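Local coordinates for beta-lactamase (Klebsiella pneumoniae, PDB 6HUH), which probably hydrolyses beta-lactam antibiotics to substituted beta-amino acids, a class D beta-lactamase activity that would confer antibiotic resistance, at residues Q46-S51 against Q214-F219; P86-T91 against S101-S106; F125-R130 against Q156-F161. All coordinates share one frame; numbering follows the deposited sequence.

Contact 1 of 3, residues Q46-S51 against Q214-F219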
loop_
_atom_site.group_PDB
_atom_site.type_symbol
_atom_site.label_atom_id
_atom_site.label_comp_id
_atom_site.label_asym_id
_atom_site.label_seq_id
_atom_site.Cartn_x
_atom_site.Cartn_y
_atom_site.Cartn_z
ATOM N N GLN A 46 -11.249 -30.558 0.736
ATOM C CA GLN A 46 -11.601 -29.345 0.004
ATOM C C GLN A 46 -12.290 -28.348 0.930
ATOM O O GLN A 46 -13.240 -28.720 1.626
ATOM C CB GLN A 46 -12.528 -29.679 -1.184
ATOM C CG GLN A 46 -11.921 -30.593 -2.246
ATOM C CD GLN A 46 -12.593 -30.424 -3.580
ATOM O OE1 GLN A 46 -11.954 -30.051 -4.578
ATOM N NE2 GLN A 46 -13.899 -30.689 -3.629
ATOM N N LEU A 47 -11.833 -27.086 0.925
ATOM C CA LEU A 47 -12.426 -26.033 1.748
ATOM C C LEU A 47 -12.747 -24.770 0.933
ATOM O O LEU A 47 -12.067 -24.522 -0.075
ATOM C CB LEU A 47 -11.478 -25.650 2.898
ATOM C CG LEU A 47 -11.071 -26.745 3.891
ATOM C CD1 LEU A 47 -9.811 -26.349 4.633
ATOM C CD2 LEU A 47 -12.201 -27.077 4.843
ATOM N N PRO A 48 -13.719 -23.905 1.361
ATOM C CA PRO A 48 -13.961 -22.662 0.610
ATOM C C PRO A 48 -12.665 -21.845 0.477
ATOM O O PRO A 48 -11.952 -21.739 1.468
ATOM C CB PRO A 48 -15.024 -21.933 1.456
ATOM C CG PRO A 48 -14.977 -22.575 2.779
ATOM C CD PRO A 48 -14.626 -24.002 2.524
ATOM N N PRO A 49 -12.280 -21.318 -0.714
ATOM C CA PRO A 49 -11.011 -20.571 -0.788
ATOM C C PRO A 49 -11.072 -19.190 -0.127
ATOM O O PRO A 49 -10.040 -18.665 0.285
ATOM C CB PRO A 49 -10.720 -20.501 -2.286
ATOM C CG PRO A 49 -12.051 -20.580 -2.939
ATOM C CD PRO A 49 -12.976 -21.330 -2.019
ATOM N N ALA A 50 -12.298 -18.646 0.041
ATOM C CA ALA A 50 -12.579 -17.327 0.595
ATOM C C ALA A 50 -11.793 -16.258 -0.166
ATOM O O ALA A 50 -11.801 -16.271 -1.399
ATOM C CB ALA A 50 -12.291 -17.284 2.082
ATOM N N SER A 51 -11.072 -15.380 0.544
ATOM C CA SER A 51 -10.317 -14.309 -0.092
ATOM C C SER A 51 -8.953 -14.737 -0.687
ATOM O O SER A 51 -8.254 -13.883 -1.204
ATOM C CB SER A 51 -10.169 -13.125 0.848
ATOM O OG SER A 51 -11.383 -12.393 0.872
ATOM N N GLN A 214 -17.435 -23.339 12.159
ATOM C CA GLN A 214 -16.013 -23.114 12.386
ATOM C C GLN A 214 -15.398 -22.303 11.251
ATOM O O GLN A 214 -15.635 -22.579 10.078
ATOM C CB GLN A 214 -15.267 -24.436 12.606
ATOM C CG GLN A 214 -15.653 -25.137 13.903
ATOM C CD GLN A 214 -14.736 -26.288 14.232
ATOM O OE1 GLN A 214 -14.618 -27.267 13.480
ATOM N NE2 GLN A 214 -14.082 -26.204 15.382
ATOM N N GLN A 215 -14.588 -21.318 11.637
ATOM C CA GLN A 215 -13.867 -20.410 10.764
ATOM C C GLN A 215 -12.673 -21.123 10.129
ATOM O O GLN A 215 -11.991 -21.888 10.809
ATOM C CB GLN A 215 -13.359 -19.232 11.612
ATOM C CG GLN A 215 -13.650 -17.858 11.029
ATOM C CD GLN A 215 -13.006 -16.766 11.842
ATOM O OE1 GLN A 215 -12.163 -16.011 11.348
ATOM N NE2 GLN A 215 -13.381 -16.655 13.110
ATOM N N ILE A 216 -12.413 -20.861 8.840
ATOM C CA ILE A 216 -11.241 -21.394 8.143
ATOM C C ILE A 216 -10.332 -20.221 7.827
ATOM O O ILE A 216 -10.702 -19.326 7.064
ATOM C CB ILE A 216 -11.506 -22.247 6.866
ATOM C CG1 ILE A 216 -12.490 -23.404 7.134
ATOM C CG2 ILE A 216 -10.174 -22.757 6.263
ATOM C CD1 ILE A 216 -13.387 -23.719 5.980
ATOM N N GLY A 217 -9.170 -20.226 8.444
ATOM C CA GLY A 217 -8.162 -19.211 8.206
ATOM C C GLY A 217 -7.235 -19.708 7.131
ATOM O O GLY A 217 -6.935 -20.895 7.078
ATOM N N TRP A 218 -6.833 -18.856 6.232
ATOM C CA TRP A 218 -5.925 -19.312 5.199
ATOM C C TRP A 218 -4.729 -18.362 5.108
ATOM O O TRP A 218 -4.917 -17.152 5.105
ATOM C CB TRP A 218 -6.610 -19.281 3.816
ATOM C CG TRP A 218 -7.579 -20.349 3.407
ATOM C CD1 TRP A 218 -8.941 -20.239 3.399
ATOM C CD2 TRP A 218 -7.272 -21.512 2.618
ATOM N NE1 TRP A 218 -9.503 -21.314 2.747
ATOM C CE2 TRP A 218 -8.503 -22.116 2.265
ATOM C CE3 TRP A 218 -6.072 -22.143 2.229
ATOM C CZ2 TRP A 218 -8.567 -23.320 1.562
ATOM C CZ3 TRP A 218 -6.139 -23.329 1.529
ATOM C CH2 TRP A 218 -7.375 -23.905 1.198
ATOM N N PHE A 219 -3.523 -18.899 4.978
ATOM C CA PHE A 219 -2.338 -18.129 4.635
ATOM C C PHE A 219 -1.530 -18.895 3.603
ATOM O O PHE A 219 -0.817 -19.854 3.923
ATOM C CB PHE A 219 -1.504 -17.605 5.794
ATOM C CG PHE A 219 -0.572 -16.553 5.235
ATOM C CD1 PHE A 219 -1.072 -15.383 4.666
ATOM C CD2 PHE A 219 0.799 -16.770 5.193
ATOM C CE1 PHE A 219 -0.223 -14.445 4.085
ATOM C CE2 PHE A 219 1.654 -15.812 4.638
ATOM C CZ PHE A 219 1.132 -14.662 4.076
#
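Leu-47 packs its isobutyl group against the side chain of Ile-216 on the strand that begins at 215. Its CD2 lies 3.7 Å from CD1 of Ile-216, while Leu-47 CD1 reaches CG2 on the other branch of the isoleucine, so the leucine fork straddles the beta-branched chain. CB of Leu-47 also meets the six-membered ring of Trp-218, 4.0 Å from CZ2 and neither squarely over the face nor at the edge. The Leu-47 backbone is also hydrogen-bonded to Ile-153. Pro-48 follows with its ring set roughly across the isoleucine side chain: CD lies 3.7 Å from Ile-216 CD1, and CG is nearly as close. One methyl thus fills the angle between Leu-47 and Pro-48. It gets there because CG1 of Ile-216 stands opposite the carbonyl carbon (chi1 -54°). The carbonyl oxygen of Pro-48 receives the indole N-H of Trp-218, NE1 to O 2.8 Å, with 148° at the hydrogen. The donor lies in the carbonyl plane, whereas the oxygen sits slightly out of the indole plane. CB of Pro-49 points away from the strand, but the carbonyl oxygen of this residue lies over one face of the indole, 3.7 Å from CD1 of Trp-218, and is itself hydrogen-bonded to Thr-52 OG1. Ser-51, the predicted nucleophile, comes next and takes no part here; its OG is hydrogen-bonded to NZ of the carboxylated lysine at position 54. Trp-218 is paired through its backbone with Gly-199 of the Lys-Thr-Gly strand. A single N-H to carbonyl bond therefore satisfies the buried indole nitrogen and helps set the rotation of its ring, while the surrounding apolar contacts join the approach to the Ser-X-X-Lys motif to the central sheet.

Contact 2 of 3, residues P86-T91 against S101-S106. With SO4 (sulfate ion), chain C.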
loop_
_atom_site.group_PDB
_atom_site.type_symbol
_atom_site.label_atom_id
_atom_site.label_comp_id
_atom_site.label_asym_id
_atom_site.label_seq_id
_atom_site.Cartn_x
_atom_site.Cartn_y
_atom_site.Cartn_z
ATOM N N PRO A 86 -15.358 -1.680 7.512
ATOM C CA PRO A 86 -15.319 -0.226 7.206
ATOM C C PRO A 86 -14.329 0.188 6.100
ATOM O O PRO A 86 -14.592 1.154 5.385
ATOM C CB PRO A 86 -14.948 0.416 8.553
ATOM C CG PRO A 86 -15.220 -0.633 9.591
ATOM C CD PRO A 86 -14.985 -1.947 8.918
ATOM N N GLU A 87 -13.206 -0.556 5.953
ATOM C CA GLU A 87 -12.144 -0.317 4.961
ATOM C C GLU A 87 -12.598 -0.546 3.491
ATOM O O GLU A 87 -11.898 -0.145 2.549
ATOM C CB GLU A 87 -10.849 -1.110 5.267
ATOM C CG GLU A 87 -10.809 -2.058 6.458
ATOM C CD GLU A 87 -10.747 -1.446 7.844
ATOM O OE1 GLU A 87 -11.795 -0.945 8.313
ATOM O OE2 GLU A 87 -9.714 -1.625 8.524
ATOM N N TRP A 88 -13.768 -1.188 3.311
ATOM C CA TRP A 88 -14.377 -1.448 2.016
ATOM C C TRP A 88 -15.130 -0.217 1.510
ATOM O O TRP A 88 -15.361 -0.103 0.311
ATOM C CB TRP A 88 -15.381 -2.605 2.137
ATOM C CG TRP A 88 -14.817 -3.994 2.312
ATOM C CD1 TRP A 88 -13.510 -4.352 2.452
ATOM C CD2 TRP A 88 -15.573 -5.202 2.375
ATOM N NE1 TRP A 88 -13.408 -5.713 2.599
ATOM C CE2 TRP A 88 -14.659 -6.261 2.559
ATOM C CE3 TRP A 88 -16.942 -5.497 2.305
ATOM C CZ2 TRP A 88 -15.070 -7.596 2.661
ATOM C CZ3 TRP A 88 -17.348 -6.814 2.412
ATOM C CH2 TRP A 88 -16.421 -7.847 2.606
ATOM N N LYS A 89 -15.530 0.689 2.422
ATOM C CA LYS A 89 -16.362 1.869 2.152
ATOM C C LYS A 89 -15.724 2.984 1.270
ATOM O O LYS A 89 -16.431 3.940 0.952
ATOM C CB LYS A 89 -16.891 2.469 3.470
ATOM C CG LYS A 89 -17.941 1.619 4.187
ATOM C CD LYS A 89 -19.358 2.022 3.801
ATOM C CE LYS A 89 -20.323 1.997 4.965
ATOM N NZ LYS A 89 -21.645 2.591 4.606
ATOM N N GLN A 90 -14.449 2.868 0.835
ATOM C CA GLN A 90 -13.877 3.905 -0.036
ATOM C C GLN A 90 -13.424 3.382 -1.396
ATOM O O GLN A 90 -13.706 2.237 -1.738
ATOM C CB GLN A 90 -12.749 4.693 0.657
ATOM C CG GLN A 90 -13.071 6.205 0.852
ATOM C CD GLN A 90 -13.078 7.077 -0.404
ATOM O OE1 GLN A 90 -14.086 7.203 -1.113
ATOM N NE2 GLN A 90 -11.986 7.790 -0.645
ATOM N N THR A 91 -12.770 4.257 -2.197
ATOM C CA THR A 91 -12.223 3.953 -3.522
ATOM C C THR A 91 -11.097 2.916 -3.357
ATOM O O THR A 91 -10.145 3.162 -2.608
ATOM C CB THR A 91 -11.762 5.260 -4.215
ATOM O OG1 THR A 91 -12.896 6.089 -4.453
ATOM C CG2 THR A 91 -11.041 5.016 -5.526
ATOM N N SER A 101 -9.109 -7.216 1.544
ATOM C CA SER A 101 -9.970 -8.263 0.962
ATOM C C SER A 101 -11.350 -7.705 0.574
ATOM O O SER A 101 -12.389 -8.144 1.081
ATOM C CB SER A 101 -10.109 -9.459 1.905
ATOM O OG SER A 101 -8.926 -10.235 1.983
ATOM N N VAL A 102 -11.332 -6.689 -0.299
ATOM C CA VAL A 102 -12.517 -5.988 -0.786
ATOM C C VAL A 102 -13.247 -6.884 -1.778
ATOM O O VAL A 102 -12.798 -7.063 -2.916
ATOM C CB VAL A 102 -12.186 -4.589 -1.353
ATOM C CG1 VAL A 102 -13.423 -3.710 -1.366
ATOM C CG2 VAL A 102 -11.065 -3.925 -0.560
ATOM N N ILE A 103 -14.364 -7.474 -1.318
ATOM C CA ILE A 103 -15.137 -8.412 -2.119
ATOM C C ILE A 103 -15.861 -7.739 -3.267
ATOM O O ILE A 103 -15.938 -8.342 -4.335
ATOM C CB ILE A 103 -16.076 -9.302 -1.272
ATOM C CG1 ILE A 103 -17.260 -8.522 -0.701
ATOM C CG2 ILE A 103 -15.294 -10.053 -0.176
ATOM C CD1 ILE A 103 -18.379 -9.382 -0.161
ATOM N N TRP A 104 -16.367 -6.494 -3.080
ATOM C CA TRP A 104 -17.094 -5.790 -4.139
ATOM C C TRP A 104 -16.223 -5.493 -5.357
ATOM O O TRP A 104 -16.729 -5.500 -6.473
ATOM C CB TRP A 104 -17.828 -4.549 -3.638
ATOM C CG TRP A 104 -17.007 -3.436 -3.051
ATOM C CD1 TRP A 104 -16.982 -3.066 -1.741
ATOM C CD2 TRP A 104 -16.309 -2.396 -3.774
ATOM N NE1 TRP A 104 -16.251 -1.909 -1.588
ATOM C CE2 TRP A 104 -15.816 -1.484 -2.818
ATOM C CE3 TRP A 104 -16.019 -2.168 -5.133
ATOM C CZ2 TRP A 104 -15.012 -0.393 -3.168
ATOM C CZ3 TRP A 104 -15.231 -1.083 -5.478
ATOM C CH2 TRP A 104 -14.749 -0.202 -4.505
ATOM N N TYR A 105 -14.912 -5.306 -5.151
ATOM C CA TYR A 105 -13.934 -5.053 -6.212
ATOM C C TYR A 105 -13.690 -6.342 -7.019
ATOM O O TYR A 105 -13.376 -6.280 -8.209
ATOM C CB TYR A 105 -12.638 -4.498 -5.611
ATOM C CG TYR A 105 -11.674 -3.920 -6.618
ATOM C CD1 TYR A 105 -10.712 -4.717 -7.228
ATOM C CD2 TYR A 105 -11.675 -2.557 -6.911
ATOM C CE1 TYR A 105 -9.811 -4.188 -8.150
ATOM C CE2 TYR A 105 -10.750 -2.009 -7.795
ATOM C CZ TYR A 105 -9.834 -2.833 -8.430
ATOM O OH TYR A 105 -8.946 -2.313 -9.339
ATOM N N SER A 106 -13.891 -7.510 -6.391
ATOM C CA SER A 106 -13.742 -8.795 -7.077
ATOM C C SER A 106 -14.949 -9.041 -7.965
ATOM O O SER A 106 -14.785 -9.576 -9.065
ATOM C CB SER A 106 -13.601 -9.926 -6.069
ATOM O OG SER A 106 -12.368 -9.850 -5.375
HETATM S S SO4 C . -9.553 -11.878 5.195
HETATM O O1 SO4 C . -10.597 -10.879 5.443
HETATM O O2 SO4 C . -9.332 -12.695 6.390
HETATM O O3 SO4 C . -9.987 -12.745 4.112
HETATM O O4 SO4 C . -8.310 -11.204 4.826
#
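Ser-101, Val-102 and Ile-103, the Ser-X-Val/Ile motif of class D beta-lactamases, pack along the indole of Trp-88, which comes from the 3-10 segment 86-88. CA of Val-102 lies over one face of the five-membered ring in a CH-pi contact, 3.9 Å from its centroid. Val-102 CG1, placed opposite the backbone N (chi1 -159°), touches CD1 of Trp-88 at 3.9 Å and also lies over a face of Trp-104, so this one methyl serves both indoles. At the far end of the ring, Ile-103 brings CG1 to 3.5 Å from Trp-88 CH2, with CG2 and CD1 close behind. The indole nitrogen of Trp-88 is hydrogen-bonded to the carbonyl of Tyr-100, just ahead of the motif. A second tryptophan answers from the helix: Trp-104 NE1 donates to the carbonyl oxygen of Trp-88, 2.8 Å away, with 153° at the hydrogen. That oxygen lies in the plane of the donor ring, but the donor is tilted 31° from the carbonyl plane. Farther along the same ring edge, the carbonyl oxygen of Gln-90 comes within 3.3 Å of Trp-104 CZ2. Ser-101 directs its hydroxyl elsewhere: OG gives a 3.1 Å hydrogen bond to O4 of a sulfate, probably from the crystallisation liquor, and is also hydrogen-bonded to Lys-197. Thr-198 and Ser-246 bind the same ion, which sits in the active-site pocket, consistent with the place where class D enzymes hold the substrate carboxylate. The motif leads into helix 103-113, whose first turn carries Ser-106, a partner of the carboxylated lysine at position 54; segment 86-91 precedes helix 94-99, and strand 192-201 supplies Lys-197 and Thr-198 across the active site.

Contact 3 of 3, residues F125-R130 against Q156-F161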
loop_
_atom_site.group_PDB
_atom_site.type_symbol
_atom_site.label_atom_id
_atom_site.label_comp_id
_atom_site.label_asym_id
_atom_site.label_seq_id
_atom_site.Cartn_x
_atom_site.Cartn_y
_atom_site.Cartn_z
ATOM N N PHE A 125 -6.808 -22.919 -15.134
ATOM C CA PHE A 125 -6.066 -22.808 -13.875
ATOM C C PHE A 125 -6.220 -24.082 -13.032
ATOM O O PHE A 125 -5.479 -24.247 -12.058
ATOM C CB PHE A 125 -6.553 -21.598 -13.058
ATOM C CG PHE A 125 -6.103 -20.233 -13.530
ATOM C CD1 PHE A 125 -5.147 -20.103 -14.535
ATOM C CD2 PHE A 125 -6.615 -19.078 -12.950
ATOM C CE1 PHE A 125 -4.730 -18.844 -14.966
ATOM C CE2 PHE A 125 -6.184 -17.819 -13.372
ATOM C CZ PHE A 125 -5.247 -17.711 -14.379
ATOM N N ASP A 126 -7.197 -24.969 -13.392
ATOM C CA ASP A 126 -7.510 -26.241 -12.723
ATOM C C ASP A 126 -7.803 -26.003 -11.238
ATOM O O ASP A 126 -7.444 -26.822 -10.385
ATOM C CB ASP A 126 -6.354 -27.247 -12.935
ATOM C CG ASP A 126 -6.735 -28.709 -12.832
ATOM O OD1 ASP A 126 -7.809 -29.084 -13.365
ATOM O OD2 ASP A 126 -5.933 -29.493 -12.269
ATOM N N TYR A 127 -8.437 -24.861 -10.941
ATOM C CA TYR A 127 -8.678 -24.417 -9.585
ATOM C C TYR A 127 -9.678 -25.275 -8.796
ATOM O O TYR A 127 -10.890 -25.152 -8.979
ATOM C CB TYR A 127 -9.070 -22.943 -9.569
ATOM C CG TYR A 127 -8.866 -22.274 -8.227
ATOM C CD1 TYR A 127 -7.615 -21.768 -7.857
ATOM C CD2 TYR A 127 -9.922 -22.127 -7.331
ATOM C CE1 TYR A 127 -7.419 -21.151 -6.621
ATOM C CE2 TYR A 127 -9.736 -21.511 -6.089
ATOM C CZ TYR A 127 -8.486 -21.010 -5.745
ATOM O OH TYR A 127 -8.310 -20.401 -4.523
ATOM N N GLY A 128 -9.134 -26.104 -7.894
ATOM C CA GLY A 128 -9.887 -26.977 -6.999
ATOM C C GLY A 128 -10.978 -27.797 -7.662
ATOM O O GLY A 128 -10.703 -28.553 -8.603
ATOM N N ASN A 129 -12.237 -27.647 -7.174
ATOM C CA ASN A 129 -13.390 -28.384 -7.721
ATOM C C ASN A 129 -13.974 -27.718 -8.952
ATOM O O ASN A 129 -14.817 -28.296 -9.610
ATOM C CB ASN A 129 -14.449 -28.639 -6.654
ATOM C CG ASN A 129 -15.318 -27.477 -6.303
ATOM O OD1 ASN A 129 -15.064 -26.327 -6.663
ATOM N ND2 ASN A 129 -16.378 -27.766 -5.581
ATOM N N ARG A 130 -13.555 -26.471 -9.227
ATOM C CA ARG A 130 -13.938 -25.676 -10.397
ATOM C C ARG A 130 -15.472 -25.340 -10.450
ATOM O O ARG A 130 -15.965 -24.785 -11.449
ATOM C CB ARG A 130 -13.426 -26.345 -11.700
ATOM C CG ARG A 130 -11.959 -26.785 -11.652
ATOM C CD ARG A 130 -11.385 -27.089 -13.021
ATOM N NE ARG A 130 -11.636 -28.468 -13.434
ATOM C CZ ARG A 130 -11.140 -29.027 -14.536
ATOM N NH1 ARG A 130 -10.349 -28.329 -15.347
ATOM N NH2 ARG A 130 -11.426 -30.290 -14.831
ATOM N N GLN A 156 -3.599 -29.022 -0.710
ATOM C CA GLN A 156 -2.749 -29.699 -1.691
ATOM C C GLN A 156 -2.926 -29.041 -3.038
ATOM O O GLN A 156 -1.936 -28.627 -3.647
ATOM C CB GLN A 156 -3.112 -31.189 -1.818
ATOM C CG GLN A 156 -2.314 -32.115 -0.930
ATOM C CD GLN A 156 -3.040 -33.427 -0.743
ATOM O OE1 GLN A 156 -3.874 -33.832 -1.570
ATOM N NE2 GLN A 156 -2.749 -34.109 0.370
ATOM N N GLU A 157 -4.194 -28.940 -3.499
ATOM C CA GLU A 157 -4.577 -28.329 -4.772
ATOM C C GLU A 157 -4.100 -26.880 -4.863
ATOM O O GLU A 157 -3.578 -26.512 -5.908
ATOM C CB GLU A 157 -6.094 -28.404 -4.985
ATOM C CG GLU A 157 -6.650 -29.794 -5.201
ATOM C CD GLU A 157 -8.166 -29.859 -5.233
ATOM O OE1 GLU A 157 -8.813 -29.115 -4.458
ATOM O OE2 GLU A 157 -8.709 -30.684 -6.006
ATOM N N GLN A 158 -4.248 -26.080 -3.763
ATOM C CA GLN A 158 -3.780 -24.673 -3.638
ATOM C C GLN A 158 -2.288 -24.515 -3.932
ATOM O O GLN A 158 -1.906 -23.572 -4.627
ATOM C CB GLN A 158 -4.034 -24.143 -2.230
ATOM C CG GLN A 158 -5.401 -23.557 -2.071
ATOM C CD GLN A 158 -5.429 -22.063 -2.090
ATOM O OE1 GLN A 158 -4.622 -21.391 -2.761
ATOM N NE2 GLN A 158 -6.396 -21.518 -1.363
ATOM N N ALA A 159 -1.464 -25.439 -3.384
ATOM C CA ALA A 159 -0.012 -25.536 -3.553
ATOM C C ALA A 159 0.318 -25.871 -5.001
ATOM O O ALA A 159 1.250 -25.297 -5.560
ATOM C CB ALA A 159 0.546 -26.621 -2.637
ATOM N N ARG A 160 -0.451 -26.799 -5.607
ATOM C CA ARG A 160 -0.305 -27.214 -6.992
ATOM C C ARG A 160 -0.548 -26.005 -7.915
ATOM O O ARG A 160 0.299 -25.699 -8.768
ATOM C CB ARG A 160 -1.282 -28.354 -7.272
ATOM C CG ARG A 160 -1.239 -28.928 -8.679
ATOM C CD ARG A 160 0.083 -29.588 -9.024
ATOM N NE ARG A 160 0.797 -28.778 -10.006
ATOM C CZ ARG A 160 1.916 -29.146 -10.614
ATOM N NH1 ARG A 160 2.475 -30.318 -10.339
ATOM N NH2 ARG A 160 2.490 -28.342 -11.503
ATOM N N PHE A 161 -1.673 -25.277 -7.680
ATOM C CA PHE A 161 -2.052 -24.061 -8.409
ATOM C C PHE A 161 -0.939 -22.996 -8.318
ATOM O O PHE A 161 -0.480 -22.525 -9.356
ATOM C CB PHE A 161 -3.416 -23.506 -7.916
ATOM C CG PHE A 161 -3.667 -22.059 -8.292
ATOM C CD1 PHE A 161 -3.935 -21.700 -9.607
ATOM C CD2 PHE A 161 -3.567 -21.051 -7.344
ATOM C CE1 PHE A 161 -4.101 -20.358 -9.964
ATOM C CE2 PHE A 161 -3.728 -19.713 -7.700
ATOM C CZ PHE A 161 -3.995 -19.373 -9.008
HETATM O O HOH W 1 -5.710 -19.458 -4.355
#
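Tyr-127 points the edge of its ring at the face of Phe-161 in a T-shaped (edge-to-face) pair, the centroids 5.2 Å apart and the planes at 85°. CD1 of the tyrosine stands over the centre of the phenylalanine ring, and its CE1 reaches CD2 of Phe-161 at 3.9 Å. In both residues CG lies opposite the backbone N (chi1 -160° in Tyr-127), which swings the two rings into each other. Phe-125 completes an aromatic cluster: its ring meets Phe-161 obliquely, CG to CE1 4.1 Å, while Pro-56 of helix 56-64 touches all three. The phenol oxygen is bridged to the helix by water. Tyr-127 OH donates to a water 2.8 Å away, which in turn donates to OE1 of Gln-158 at 2.7 Å. Since NE2 of Gln-158 is hydrogen-bonded to Thr-52 OG1, both ends of the amide are engaged and its rotation is set. Tyr-127, Gly-128 and Asn-129 form the Tyr-Gly-Asn motif of class D enzymes, here in a type II' turn from Tyr-127 to Arg-130. Gly-128 occupies the second position of that turn with a positive phi, which suits glycine, and the carboxylate of Glu-157 lies against its backbone, OE1 to CA 3.5 Å. The same oxygen accepts the backbone N-H of Ser-154 near the start of helix 155-166. Asn-129, next in the turn, bonds through ND2 to the carbonyl of Ser-150. Just before the motif, helix 115-124 ends in a Schellman motif, with positive phi at Asp-126. The carboxylate of that residue lies over the guanidinium face of Arg-130, OD1 to NH1 3.3 Å, a pairing of charges without an aligned N-H.

From the N terminus, the chain leaves strand 36-41 and enters 46-51, where contact 1 opens; it closes only at strand 215-225, after 162 intervening residues. Both other contacts nest within that loop. Contact 2 closes a short excursion holding helix 94-99, and contact 3 follows in series, joining the turn after helix 115-124 to helix 155-166. These two lie on opposite sides of the chain's centre and do not touch. Segment 46-51 joins them: Ser-51 packs on Ser-101 of contact 2, and Pro-49 on Tyr-127 of contact 3. Trp-218, from the other segment of contact 1, meets Gln-158 of contact 3. Helical region and sheet thus converge around the predicted nucleophile.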